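Local atomic coordinates of putative poly(3-hydroxybutyrate) depolymerase LpqC (Bordetella parapertussis 12822, PDB entry 3D0K), a protein that probably hydrolyses ester bonds, as a putative poly(3-hydroxybutyrate) depolymerase with an alpha/beta-hydrolase type of fold. Residues 58-63 with 99-104. Residues are numbered along the deposited sequence; the frame is centred on the assembly and turned at random.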
loop_
_atom_site.group_PDB
_atom_site.type_symbol
_atom_site.label_atom_id
_atom_site.label_comp_id
_atom_site.label_asym_id
_atom_site.label_seq_id
_atom_site.Cartn_x
_atom_site.Cartn_y
_atom_site.Cartn_z
ATOM N N VAL A 58 4.486 -6.774 -1.455
ATOM C CA VAL A 58 5.001 -5.396 -1.579
ATOM C C VAL A 58 4.525 -4.714 -0.270
ATOM O O VAL A 58 3.353 -4.772 0.049
ATOM C CB VAL A 58 4.458 -4.706 -2.809
ATOM C CG1 VAL A 58 4.936 -3.247 -2.904
ATOM C CG2 VAL A 58 4.893 -5.483 -4.128
ATOM N N VAL A 59 5.439 -4.109 0.474
ATOM C CA VAL A 59 5.083 -3.491 1.770
ATOM C C VAL A 59 5.358 -2.004 1.697
ATOM O O VAL A 59 6.507 -1.608 1.433
ATOM C CB VAL A 59 5.917 -4.151 2.899
ATOM C CG1 VAL A 59 5.726 -3.438 4.195
ATOM C CG2 VAL A 59 5.572 -5.635 3.024
ATOM N N GLN A 60 4.353 -1.159 1.957
ATOM C CA GLN A 60 4.590 0.293 1.941
ATOM C C GLN A 60 4.628 0.930 3.334
ATOM O O GLN A 60 3.672 0.791 4.073
ATOM C CB GLN A 60 3.573 1.010 1.089
ATOM C CG GLN A 60 3.639 0.634 -0.406
ATOM C CD GLN A 60 4.963 1.083 -1.030
ATOM O OE1 GLN A 60 5.618 2.051 -0.546
ATOM N NE2 GLN A 60 5.357 0.419 -2.103
ATOM N N HIS A 61 5.728 1.620 3.621
ATOM C CA HIS A 61 6.047 2.219 4.953
ATOM C C HIS A 61 5.091 3.362 5.269
ATOM O O HIS A 61 4.409 3.872 4.384
ATOM C CB HIS A 61 7.519 2.715 4.960
ATOM C CG HIS A 61 7.876 3.654 3.820
ATOM N ND1 HIS A 61 7.229 4.852 3.590
ATOM C CD2 HIS A 61 8.826 3.556 2.848
ATOM C CE1 HIS A 61 7.757 5.448 2.534
ATOM N NE2 HIS A 61 8.744 4.690 2.085
ATOM N N GLY A 62 5.036 3.800 6.529
ATOM C CA GLY A 62 4.230 4.982 6.803
ATOM C C GLY A 62 5.050 6.271 6.672
ATOM O O GLY A 62 5.990 6.361 5.849
ATOM N N VAL A 63 4.721 7.231 7.528
ATOM C CA VAL A 63 5.182 8.621 7.418
ATOM C C VAL A 63 6.689 8.772 7.686
ATOM O O VAL A 63 7.358 9.623 7.064
ATOM C CB VAL A 63 4.309 9.573 8.327
ATOM C CG1 VAL A 63 4.571 9.323 9.820
ATOM C CG2 VAL A 63 4.522 11.064 7.935
ATOM N N GLU A 99 2.841 15.259 -0.412
ATOM C CA GLU A 99 2.628 15.490 -1.846
ATOM C C GLU A 99 3.316 14.435 -2.714
ATOM O O GLU A 99 2.759 14.012 -3.745
ATOM C CB GLU A 99 3.036 16.932 -2.264
ATOM C CG GLU A 99 2.108 18.017 -1.636
ATOM C CD GLU A 99 2.513 18.421 -0.192
ATOM O OE1 GLU A 99 1.903 19.399 0.288
ATOM O OE2 GLU A 99 3.449 17.832 0.441
ATOM N N SER A 100 4.515 13.987 -2.300
ATOM C CA SER A 100 5.314 13.110 -3.148
ATOM C C SER A 100 5.058 11.653 -2.863
ATOM O O SER A 100 5.267 10.802 -3.748
ATOM C CB SER A 100 6.827 13.352 -2.947
ATOM O OG SER A 100 7.157 14.735 -3.083
ATOM N N TYR A 101 4.718 11.341 -1.619
ATOM C CA TYR A 101 4.559 9.951 -1.253
ATOM C C TYR A 101 3.057 9.592 -1.128
ATOM O O TYR A 101 2.506 9.000 -2.043
ATOM C CB TYR A 101 5.336 9.611 0.051
ATOM C CG TYR A 101 5.126 8.149 0.487
ATOM C CD1 TYR A 101 5.398 7.101 -0.402
ATOM C CD2 TYR A 101 4.709 7.832 1.797
ATOM C CE1 TYR A 101 5.243 5.774 -0.007
ATOM C CE2 TYR A 101 4.527 6.465 2.211
ATOM C CZ TYR A 101 4.809 5.456 1.276
ATOM O OH TYR A 101 4.630 4.134 1.663
ATOM N N ASN A 102 2.434 9.931 0.014
ATOM C CA ASN A 102 0.986 9.738 0.208
ATOM C C ASN A 102 0.113 10.055 -1.038
ATOM O O ASN A 102 -0.825 9.302 -1.351
ATOM C CB ASN A 102 0.403 10.606 1.343
ATOM C CG ASN A 102 1.159 10.564 2.646
ATOM O OD1 ASN A 102 0.514 10.657 3.740
ATOM N ND2 ASN A 102 2.487 10.523 2.588
ATOM N N ASN A 103 0.338 11.225 -1.651
ATOM C CA ASN A 103 -0.488 11.758 -2.744
ATOM C C ASN A 103 0.059 11.446 -4.150
ATOM O O ASN A 103 -0.512 11.902 -5.175
ATOM C CB ASN A 103 -0.683 13.295 -2.637
ATOM C CG ASN A 103 -1.263 13.761 -1.280
ATOM O OD1 ASN A 103 -1.358 14.989 -1.017
ATOM N ND2 ASN A 103 -1.620 12.824 -0.421
ATOM N N GLY A 104 1.151 10.684 -4.211
ATOM C CA GLY A 104 1.573 10.101 -5.511
ATOM C C GLY A 104 2.185 11.091 -6.531
ATOM O O GLY A 104 2.297 10.764 -7.712
#
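Tyr101 reaches from the turn after helix 97-100 to the chain leaving strand 56-60, and its hydroxyl gives a hydrogen bond to the backbone carbonyl of His61, with Tyr101 OH 2.7 Å from His61 O. The hydroxyl meets the carbonyl at 135°, near a normal acceptor direction and slightly out of the carbonyl plane. Tyrosine suits the place because a long, rigid, mostly apolar side chain can span from one buried segment to the other and still deliver one polar atom to a main-chain oxygen that has left the strand. Its CG lies anti to the backbone N (chi1 178°), which sends the ring straight out toward 58-63.

Ring packing backs this bond. His61 lays its CE1 over one face of the phenol, toward the rim, 3.2 Å from Tyr101 CZ. The planes meet at 38°, an oblique pairing with centroids 4.4 Å apart. The imidazole is held at both nitrogens: His61 ND1 donates to Gly62 O at 3.0 Å, the oxygen lying somewhat out of the imidazole plane, while NE2 is hydrogen-bonded to the backbone N of Phe90. Histidine can thus tie two pieces of main chain and still offer a flat surface to the tyrosine. Gln60 packs beside the hydroxyl, its CB 3.3 Å from Tyr101 OH, and the ring of Phe153 from helix 149-160 also meets Tyr101.

The backbone of 101-104 forms a type I turn, closed by Gly104 N to Tyr101 O, 3.1 Å; glycine easily adopts the positive phi of Gly104. Gly62 lies beside a bound sulfate and the probable Ser148-His271-Asp216 triad. Tyr101 and His61 probably help to fix this loop after a central parallel strand; His61-Gly62 is consistent with the HG motif of the alpha/beta-hydrolase oxyanion-hole loop, next to the likely nucleophile elbow.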